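Local coordinates for protein GH26A (Muricauda sp. MAR_2010_75, PDB 6Q75) that probably hydrolyses beta-mannan or a related polysaccharide as a family 26 glycoside hydrolase, at residues K259-L264 with K271-G276; Q147-Q152 with Y202-N207; N27-V32 with K162-K167. All coordinates share one frame; numbering follows the deposited sequence.

How the interactions relate
From the N terminus, segment 27-32 leads into helix 30-40 and meets 162-167, the C-terminal end of helix 144-165, so interaction 3 closes a long loop. Before that helix ends, its residues 147-152 have opened interaction 2, which closes at 202-207 on helix 194-208. The segments of interactions 2 and 3 therefore alternate along the chain and share helix 144-165, yet their nearest atoms are about 7 Å apart. Interaction 1 follows both in series, a short closure from helix 258-268 to strand 273-278. Together they tie helix to strand, helix to neighbouring helix, and the N-terminal segment to the helical layer of one barrel.

Interaction 1 of 3, residues K259-L264 with K271-G276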
loop_
_atom_site.group_PDB
_atom_site.type_symbol
_atom_site.label_atom_id
_atom_site.label_comp_id
_atom_site.label_asym_id
_atom_site.label_seq_id
_atom_site.Cartn_x
_atom_site.Cartn_y
_atom_site.Cartn_z
ATOM N N LYS A 259 9.287 19.697 1.114
ATOM C CA LYS A 259 9.774 19.495 -0.248
ATOM C C LYS A 259 9.366 18.128 -0.789
ATOM O O LYS A 259 9.002 18.012 -1.961
ATOM C CB LYS A 259 11.296 19.640 -0.289
ATOM N N ASP A 260 9.450 17.078 0.040
ATOM C CA ASP A 260 9.007 15.745 -0.395
ATOM C C ASP A 260 7.513 15.737 -0.708
ATOM O O ASP A 260 7.081 15.133 -1.698
ATOM C CB ASP A 260 9.290 14.703 0.680
ATOM C CG ASP A 260 10.768 14.474 0.919
ATOM O OD1 ASP A 260 11.613 15.013 0.171
ATOM O OD2 ASP A 260 11.073 13.769 1.893
ATOM N N TYR A 261 6.701 16.358 0.158
ATOM C CA TYR A 261 5.282 16.537 -0.156
ATOM C C TYR A 261 5.104 17.257 -1.487
ATOM O O TYR A 261 4.329 16.809 -2.343
ATOM C CB TYR A 261 4.604 17.296 0.983
ATOM C CG TYR A 261 3.166 17.753 0.802
ATOM C CD1 TYR A 261 2.099 16.897 1.052
ATOM C CD2 TYR A 261 2.879 19.081 0.493
ATOM C CE1 TYR A 261 0.776 17.362 0.939
ATOM C CE2 TYR A 261 1.589 19.535 0.382
ATOM C CZ TYR A 261 0.543 18.688 0.618
ATOM O OH TYR A 261 -0.734 19.196 0.512
ATOM N N ASP A 262 5.841 18.353 -1.701
ATOM C CA ASP A 262 5.725 19.085 -2.970
ATOM C C ASP A 262 6.103 18.206 -4.172
ATOM O O ASP A 262 5.452 18.274 -5.229
ATOM C CB ASP A 262 6.617 20.324 -2.938
ATOM C CG ASP A 262 6.080 21.423 -2.039
ATOM O OD1 ASP A 262 4.875 21.421 -1.704
ATOM O OD2 ASP A 262 6.878 22.307 -1.672
ATOM N N GLN A 263 7.141 17.372 -4.025
ATOM C CA GLN A 263 7.545 16.464 -5.104
ATOM C C GLN A 263 6.453 15.476 -5.470
ATOM O O GLN A 263 6.205 15.229 -6.657
ATOM C CB GLN A 263 8.778 15.648 -4.698
ATOM C CG GLN A 263 9.635 15.066 -5.843
ATOM C CD GLN A 263 10.810 14.175 -5.340
ATOM O OE1 GLN A 263 10.904 13.894 -4.146
ATOM N NE2 GLN A 263 11.512 13.531 -6.275
ATOM N N LEU A 264 5.774 14.920 -4.473
ATOM C CA LEU A 264 4.766 13.918 -4.785
ATOM C C LEU A 264 3.518 14.555 -5.353
ATOM O O LEU A 264 2.906 13.989 -6.258
ATOM C CB LEU A 264 4.407 13.112 -3.542
ATOM C CG LEU A 264 3.711 11.784 -3.810
ATOM C CD1 LEU A 264 4.645 10.804 -4.491
ATOM C CD2 LEU A 264 3.223 11.227 -2.478
ATOM N N LYS A 271 -4.113 13.329 -9.037
ATOM C CA LYS A 271 -4.468 12.095 -8.362
ATOM C C LYS A 271 -4.301 12.253 -6.852
ATOM O O LYS A 271 -3.460 13.028 -6.395
ATOM C CB LYS A 271 -3.602 10.949 -8.862
ATOM C CG LYS A 271 -3.934 10.613 -10.319
ATOM C CD LYS A 271 -3.168 9.420 -10.798
ATOM C CE LYS A 271 -3.483 9.171 -12.267
ATOM N NZ LYS A 271 -4.783 8.460 -12.469
ATOM N N PRO A 272 -5.073 11.513 -6.052
ATOM C CA PRO A 272 -4.898 11.611 -4.596
ATOM C C PRO A 272 -3.524 11.115 -4.175
ATOM O O PRO A 272 -2.911 10.275 -4.839
ATOM C CB PRO A 272 -6.003 10.714 -4.024
ATOM C CG PRO A 272 -7.001 10.507 -5.201
ATOM C CD PRO A 272 -6.162 10.595 -6.434
ATOM N N ILE A 273 -3.042 11.661 -3.058
ATOM C CA ILE A 273 -1.827 11.155 -2.436
ATOM C C ILE A 273 -2.161 10.676 -1.030
ATOM O O ILE A 273 -3.176 11.064 -0.437
ATOM C CB ILE A 273 -0.691 12.202 -2.401
ATOM C CG1 ILE A 273 -1.086 13.396 -1.541
ATOM C CG2 ILE A 273 -0.278 12.632 -3.792
ATOM C CD1 ILE A 273 0.045 14.383 -1.381
ATOM N N ALA A 274 -1.268 9.847 -0.477
ATOM C CA ALA A 274 -1.513 9.286 0.846
ATOM C C ALA A 274 -0.190 8.949 1.509
ATOM O O ALA A 274 0.828 8.771 0.836
ATOM C CB ALA A 274 -2.376 8.022 0.772
ATOM N N LEU A 275 -0.227 8.834 2.837
ATOM C CA LEU A 275 0.917 8.343 3.610
ATOM C C LEU A 275 0.757 6.840 3.758
ATOM O O LEU A 275 0.060 6.357 4.654
ATOM C CB LEU A 275 0.999 9.039 4.973
ATOM C CG LEU A 275 1.312 10.532 4.918
ATOM C CD1 LEU A 275 0.885 11.244 6.238
ATOM C CD2 LEU A 275 2.751 10.755 4.568
ATOM N N GLY A 276 1.420 6.087 2.874
ATOM C CA GLY A 276 1.183 4.660 2.808
ATOM C C GLY A 276 1.630 3.901 4.037
ATOM O O GLY A 276 1.000 2.900 4.406
#
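In the beta-alpha-beta unit formed by strand 246-251, helix 258-268 and strand 273-278, Y261 and L264 of the helix meet the strand through a single residue, I273. Its two branches divide the work. The longer one ends in CD1, which lies 3.8 Å from CE1 of Y261 and 4.1 Å from CD1 of the same ring; the two side chains cross at about a right angle, and the methyl comes in obliquely. The shorter branch meets L264: I273 CG2 sits 4.0 Å from L264 CD2, as the two side chains slide past each other in opposite directions. CG1 stands between the backbone N and the carbonyl carbon of I273 (chi1 64°), which carries CD1 to the tyrosine while CG2 stays with the leucine. Beyond this helix-strand pair, W293 on strand 293-299 touches I273 and L264 and meets the Y261 ring, whose OH takes a hydrogen bond from the backbone N of K292 and so holds the ring's far end. With an alanine here both branches would go, and a gap would probably open between helix and strand, Y261 and L264 losing their shared apolar partner. The arrangement is the buried helix-on-strand layer of a beta-alpha-beta crossover, the repeating element of a (beta/alpha)8 barrel.

Interaction 2 of 3, residues Q147-Q152 with Y202-N207; sequences QRWTQQ and YDRLVN
R204 reaches from helix 194-208 to W149 and T150 on helix 144-165, and its side chain can be followed atom by atom. CB points toward the other helix, and CG stands anti to the backbone N (chi1 -175°), which sends the chain out toward the neighbouring helix, extended from CG to NE. V153, one turn on from W149, packs against this arginine too. At CD the first contact across the pair appears: CZ3 of W149 is 4.1 Å away, approached obliquely, with the indole and guanidinium planes 70° apart. The indole is held from its other end, where NE1 makes a hydrogen bond to the OH of Y175. Next comes NE, which passes 3.8 Å from T150 O but spends its N-H on a salt bridge to D154, a turn further along the same helix. The guanidinium then lies with one face on the threonine: T150 CB sits 3.8 Å above the plane, over its centre, and NH1 is 4.1 Å from T150 CG2. The flat cation thus rests on an aliphatic surface while D154 probably balances its charge.

The hydroxyl of T150 turns back along its own helix, OG1 to Q147 O, tilted 22° from the carbonyl plane; the modelled 2.5 Å between these two atoms is short enough for the exact distance to be doubtful. The same oxygen accepts the backbone N of Q151. Helices 144-165 and 194-208 flank strand 170-173 in sequence, and an arginine spanning them here joins two consecutive helices in the outer layer of the (beta/alpha)8 barrel.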
loop_
_atom_site.group_PDB
_atom_site.type_symbol
_atom_site.label_atom_id
_atom_site.label_comp_id
_atom_site.label_asym_id
_atom_site.label_seq_id
_atom_site.Cartn_x
_atom_site.Cartn_y
_atom_site.Cartn_z
ATOM N N GLN A 147 7.615 -17.527 -16.017
ATOM C CA GLN A 147 6.622 -18.526 -15.634
ATOM C C GLN A 147 6.501 -18.625 -14.115
ATOM O O GLN A 147 5.389 -18.650 -13.571
ATOM C CB GLN A 147 6.994 -19.886 -16.234
ATOM C CG GLN A 147 6.186 -21.018 -15.664
ATOM N N ARG A 148 7.635 -18.656 -13.414
ATOM C CA ARG A 148 7.605 -18.719 -11.959
ATOM C C ARG A 148 6.988 -17.457 -11.369
ATOM O O ARG A 148 6.254 -17.524 -10.378
ATOM C CB ARG A 148 9.020 -18.952 -11.413
ATOM C CG ARG A 148 9.591 -20.352 -11.754
ATOM C CD ARG A 148 11.019 -20.517 -11.224
ATOM N NE ARG A 148 11.040 -20.237 -9.787
ATOM C CZ ARG A 148 10.732 -21.136 -8.861
ATOM N NH1 ARG A 148 10.422 -22.377 -9.214
ATOM N NH2 ARG A 148 10.752 -20.806 -7.586
ATOM N N TRP A 149 7.271 -16.295 -11.967
ATOM C CA TRP A 149 6.643 -15.064 -11.497
ATOM C C TRP A 149 5.129 -15.129 -11.674
ATOM O O TRP A 149 4.375 -14.731 -10.783
ATOM C CB TRP A 149 7.233 -13.852 -12.224
ATOM C CG TRP A 149 6.547 -12.545 -11.929
ATOM C CD1 TRP A 149 6.840 -11.659 -10.913
ATOM C CD2 TRP A 149 5.432 -11.991 -12.634
ATOM N NE1 TRP A 149 5.977 -10.577 -10.967
ATOM C CE2 TRP A 149 5.102 -10.765 -12.013
ATOM C CE3 TRP A 149 4.675 -12.414 -13.737
ATOM C CZ2 TRP A 149 4.048 -9.953 -12.461
ATOM C CZ3 TRP A 149 3.628 -11.607 -14.177
ATOM C CH2 TRP A 149 3.330 -10.392 -13.541
ATOM N N THR A 150 4.653 -15.650 -12.809
ATOM C CA THR A 150 3.205 -15.726 -12.969
ATOM C C THR A 150 2.572 -16.599 -11.888
ATOM O O THR A 150 1.477 -16.291 -11.406
ATOM C CB THR A 150 2.819 -16.243 -14.355
ATOM O OG1 THR A 150 3.251 -17.601 -14.472
ATOM C CG2 THR A 150 3.434 -15.380 -15.458
ATOM N N GLN A 151 3.244 -17.689 -11.492
ATOM C CA GLN A 151 2.671 -18.576 -10.482
ATOM C C GLN A 151 2.617 -17.902 -9.117
ATOM O O GLN A 151 1.670 -18.115 -8.353
ATOM C CB GLN A 151 3.471 -19.872 -10.390
ATOM C CG GLN A 151 3.429 -20.681 -11.649
ATOM C CD GLN A 151 4.367 -21.867 -11.588
ATOM O OE1 GLN A 151 5.129 -22.022 -10.627
ATOM N NE2 GLN A 151 4.313 -22.712 -12.605
ATOM N N GLN A 152 3.633 -17.115 -8.785
ATOM C CA GLN A 152 3.614 -16.390 -7.516
ATOM C C GLN A 152 2.527 -15.327 -7.504
ATOM O O GLN A 152 1.867 -15.116 -6.479
ATOM C CB GLN A 152 4.978 -15.761 -7.260
ATOM C CG GLN A 152 6.056 -16.793 -6.997
ATOM C CD GLN A 152 7.452 -16.203 -7.048
ATOM O OE1 GLN A 152 7.656 -15.090 -7.537
ATOM N NE2 GLN A 152 8.426 -16.960 -6.565
ATOM N N TYR A 202 0.049 -5.287 -13.601
ATOM C CA TYR A 202 -1.249 -4.693 -13.900
ATOM C C TYR A 202 -1.977 -5.525 -14.943
ATOM O O TYR A 202 -3.151 -5.876 -14.769
ATOM C CB TYR A 202 -1.057 -3.254 -14.376
ATOM C CG TYR A 202 -2.351 -2.498 -14.539
ATOM C CD1 TYR A 202 -3.123 -2.678 -15.672
ATOM C CD2 TYR A 202 -2.795 -1.595 -13.567
ATOM C CE1 TYR A 202 -4.307 -2.012 -15.852
ATOM C CE2 TYR A 202 -4.003 -0.905 -13.747
ATOM C CZ TYR A 202 -4.744 -1.120 -14.891
ATOM O OH TYR A 202 -5.948 -0.467 -15.118
ATOM N N ASP A 203 -1.278 -5.853 -16.031
ATOM C CA ASP A 203 -1.875 -6.682 -17.073
ATOM C C ASP A 203 -2.348 -8.018 -16.509
ATOM O O ASP A 203 -3.442 -8.490 -16.849
ATOM C CB ASP A 203 -0.871 -6.879 -18.215
ATOM C CG ASP A 203 -1.414 -7.749 -19.346
ATOM O OD1 ASP A 203 -2.371 -7.336 -20.046
ATOM O OD2 ASP A 203 -0.861 -8.851 -19.541
ATOM N N ARG A 204 -1.540 -8.667 -15.669
ATOM C CA ARG A 204 -1.962 -9.984 -15.204
ATOM C C ARG A 204 -3.172 -9.881 -14.287
ATOM O O ARG A 204 -4.100 -10.679 -14.369
ATOM C CB ARG A 204 -0.824 -10.712 -14.489
ATOM C CG ARG A 204 -1.253 -12.146 -14.112
ATOM C CD ARG A 204 -0.119 -13.166 -14.041
ATOM N NE ARG A 204 -0.648 -14.538 -14.043
ATOM C CZ ARG A 204 -0.817 -15.288 -15.133
ATOM N NH1 ARG A 204 -0.489 -14.819 -16.331
ATOM N NH2 ARG A 204 -1.309 -16.519 -15.032
ATOM N N LEU A 205 -3.189 -8.906 -13.390
ATOM C CA LEU A 205 -4.305 -8.852 -12.453
ATOM C C LEU A 205 -5.579 -8.330 -13.107
ATOM O O LEU A 205 -6.657 -8.912 -12.936
ATOM C CB LEU A 205 -3.904 -7.991 -11.269
ATOM C CG LEU A 205 -2.816 -8.602 -10.393
ATOM C CD1 LEU A 205 -2.666 -7.696 -9.143
ATOM C CD2 LEU A 205 -3.170 -10.008 -9.960
ATOM N N VAL A 206 -5.475 -7.247 -13.875
ATOM C CA VAL A 206 -6.680 -6.621 -14.428
ATOM C C VAL A 206 -7.168 -7.363 -15.666
ATOM O O VAL A 206 -8.369 -7.595 -15.844
ATOM C CB VAL A 206 -6.400 -5.142 -14.743
ATOM C CG1 VAL A 206 -7.605 -4.493 -15.462
ATOM C CG2 VAL A 206 -6.002 -4.379 -13.452
ATOM N N ASN A 207 -6.264 -7.720 -16.560
ATOM C CA ASN A 207 -6.726 -8.301 -17.813
ATOM C C ASN A 207 -6.813 -9.817 -17.750
ATOM O O ASN A 207 -7.790 -10.398 -18.232
ATOM C CB ASN A 207 -5.814 -7.866 -18.953
ATOM C CG ASN A 207 -5.858 -6.381 -19.176
ATOM O OD1 ASN A 207 -6.924 -5.761 -19.085
ATOM N ND2 ASN A 207 -4.709 -5.791 -19.464
#

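Interaction 3 of 3, residues N27-V32 with K162-K167; sequences NATEEV and KLQEAK
The carboxylate of E31 lies between the backbone of K167 on one side of its plane and the hydroxyl of T29 on the other. Here the start of helix 30-40, with T29 as N-cap, meets the end of helix 144-165 in the helical layer of the (beta/alpha)8 barrel. Above the plane on the lysine side, E31 OE2 is 3.4 Å from K167 CA, while K167 O stands 3.5 Å from E31 CD. E31 reaches there because CG sits between its own backbone N and carbonyl carbon (chi1 62°) and the chain then bends at chi2. The second flat group, the Q164 amide, is fixed outside the pair: OE1 accepts from the backbone N of N212 and NE2 gives to R210 O. OE1 of Q164 also lies 4.0 Å from CG2 of T29, a loose touch.

K167 is the first residue past its helix to leave helical backbone angles, in a Schellman motif with positive phi (65°) and its N bonded to Q164 O at 2.8 Å. Its side chain leads away from the glutamate, so the opposite charges would probably attract only weakly: K167 NZ stays 5.6 Å from E31 OE1.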
loop_
_atom_site.group_PDB
_atom_site.type_symbol
_atom_site.label_atom_id
_atom_site.label_comp_id
_atom_site.label_asym_id
_atom_site.label_seq_id
_atom_site.Cartn_x
_atom_site.Cartn_y
_atom_site.Cartn_z
ATOM N N ASN A 27 -13.393 -0.761 -16.265
ATOM C CA ASN A 27 -14.365 -1.733 -15.786
ATOM C C ASN A 27 -14.455 -1.773 -14.268
ATOM O O ASN A 27 -14.926 -2.771 -13.715
ATOM C CB ASN A 27 -14.029 -3.127 -16.319
ATOM C CG ASN A 27 -14.405 -3.310 -17.776
ATOM O OD1 ASN A 27 -15.178 -2.532 -18.341
ATOM N ND2 ASN A 27 -13.866 -4.351 -18.390
ATOM N N ALA A 28 -13.996 -0.723 -13.579
ATOM C CA ALA A 28 -14.002 -0.713 -12.123
ATOM C C ALA A 28 -15.381 -1.033 -11.557
ATOM O O ALA A 28 -16.404 -0.582 -12.079
ATOM C CB ALA A 28 -13.545 0.658 -11.618
ATOM N N THR A 29 -15.404 -1.793 -10.464
ATOM C CA THR A 29 -16.669 -2.109 -9.815
ATOM C C THR A 29 -17.245 -0.868 -9.140
ATOM O O THR A 29 -16.553 0.126 -8.931
ATOM C CB THR A 29 -16.483 -3.208 -8.776
ATOM O OG1 THR A 29 -15.597 -2.735 -7.761
ATOM C CG2 THR A 29 -15.893 -4.436 -9.419
ATOM N N GLU A 30 -18.540 -0.940 -8.805
ATOM C CA GLU A 30 -19.208 0.194 -8.165
ATOM C C GLU A 30 -18.558 0.566 -6.830
ATOM O O GLU A 30 -18.385 1.755 -6.534
ATOM C CB GLU A 30 -20.690 -0.125 -7.970
ATOM C CG GLU A 30 -21.408 -0.424 -9.267
ATOM N N GLU A 31 -18.144 -0.429 -6.032
ATOM C CA GLU A 31 -17.534 -0.109 -4.739
ATOM C C GLU A 31 -16.204 0.617 -4.905
ATOM O O GLU A 31 -15.836 1.432 -4.045
ATOM C CB GLU A 31 -17.362 -1.376 -3.896
ATOM C CG GLU A 31 -16.433 -2.402 -4.516
ATOM C CD GLU A 31 -17.162 -3.489 -5.297
ATOM O OE1 GLU A 31 -18.380 -3.309 -5.612
ATOM O OE2 GLU A 31 -16.487 -4.512 -5.601
ATOM N N VAL A 32 -15.466 0.344 -5.987
ATOM C CA VAL A 32 -14.237 1.092 -6.256
ATOM C C VAL A 32 -14.571 2.530 -6.631
ATOM O O VAL A 32 -13.940 3.485 -6.164
ATOM C CB VAL A 32 -13.413 0.405 -7.365
ATOM C CG1 VAL A 32 -12.437 1.384 -8.010
ATOM C CG2 VAL A 32 -12.663 -0.800 -6.823
ATOM N N LYS A 162 -11.467 -13.701 -4.594
ATOM C CA LYS A 162 -12.464 -13.959 -3.563
ATOM C C LYS A 162 -12.968 -12.647 -2.959
ATOM O O LYS A 162 -14.167 -12.497 -2.677
ATOM C CB LYS A 162 -11.869 -14.870 -2.492
ATOM C CG LYS A 162 -12.815 -15.203 -1.363
ATOM N N LEU A 163 -12.077 -11.675 -2.795
ATOM C CA LEU A 163 -12.500 -10.370 -2.279
ATOM C C LEU A 163 -13.407 -9.646 -3.275
ATOM O O LEU A 163 -14.365 -8.981 -2.876
ATOM C CB LEU A 163 -11.261 -9.541 -1.931
ATOM C CG LEU A 163 -10.542 -10.042 -0.675
ATOM C CD1 LEU A 163 -9.125 -9.518 -0.613
ATOM C CD2 LEU A 163 -11.296 -9.601 0.577
ATOM N N GLN A 164 -13.144 -9.786 -4.575
ATOM C CA GLN A 164 -14.041 -9.191 -5.564
ATOM C C GLN A 164 -15.440 -9.800 -5.480
ATOM O O GLN A 164 -16.444 -9.087 -5.585
ATOM C CB GLN A 164 -13.477 -9.381 -6.971
ATOM C CG GLN A 164 -14.377 -8.833 -8.062
ATOM C CD GLN A 164 -13.639 -8.641 -9.381
ATOM O OE1 GLN A 164 -13.425 -7.517 -9.849
ATOM N NE2 GLN A 164 -13.232 -9.754 -9.983
ATOM N N GLU A 165 -15.519 -11.125 -5.327
ATOM C CA GLU A 165 -16.813 -11.795 -5.211
ATOM C C GLU A 165 -17.571 -11.339 -3.966
ATOM O O GLU A 165 -18.803 -11.338 -3.960
ATOM C CB GLU A 165 -16.599 -13.314 -5.210
ATOM C CG GLU A 165 -17.691 -14.138 -4.533
ATOM C CD GLU A 165 -17.251 -15.568 -4.224
ATOM O OE1 GLU A 165 -16.741 -16.249 -5.141
ATOM O OE2 GLU A 165 -17.419 -16.012 -3.061
ATOM N N ALA A 166 -16.862 -10.958 -2.906
ATOM C CA ALA A 166 -17.492 -10.355 -1.733
ATOM C C ALA A 166 -17.736 -8.860 -1.892
ATOM O O ALA A 166 -18.234 -8.234 -0.948
ATOM C CB ALA A 166 -16.626 -10.592 -0.488
ATOM N N LYS A 167 -17.383 -8.281 -3.044
ATOM C CA LYS A 167 -17.599 -6.863 -3.360
ATOM C C LYS A 167 -16.792 -5.941 -2.446
ATOM O O LYS A 167 -17.263 -4.874 -2.074
ATOM C CB LYS A 167 -19.090 -6.486 -3.323
ATOM C CG LYS A 167 -19.979 -7.494 -4.094
ATOM C CD LYS A 167 -21.477 -7.216 -3.952
ATOM C CE LYS A 167 -21.862 -5.822 -4.396
ATOM N NZ LYS A 167 -23.360 -5.657 -4.439
#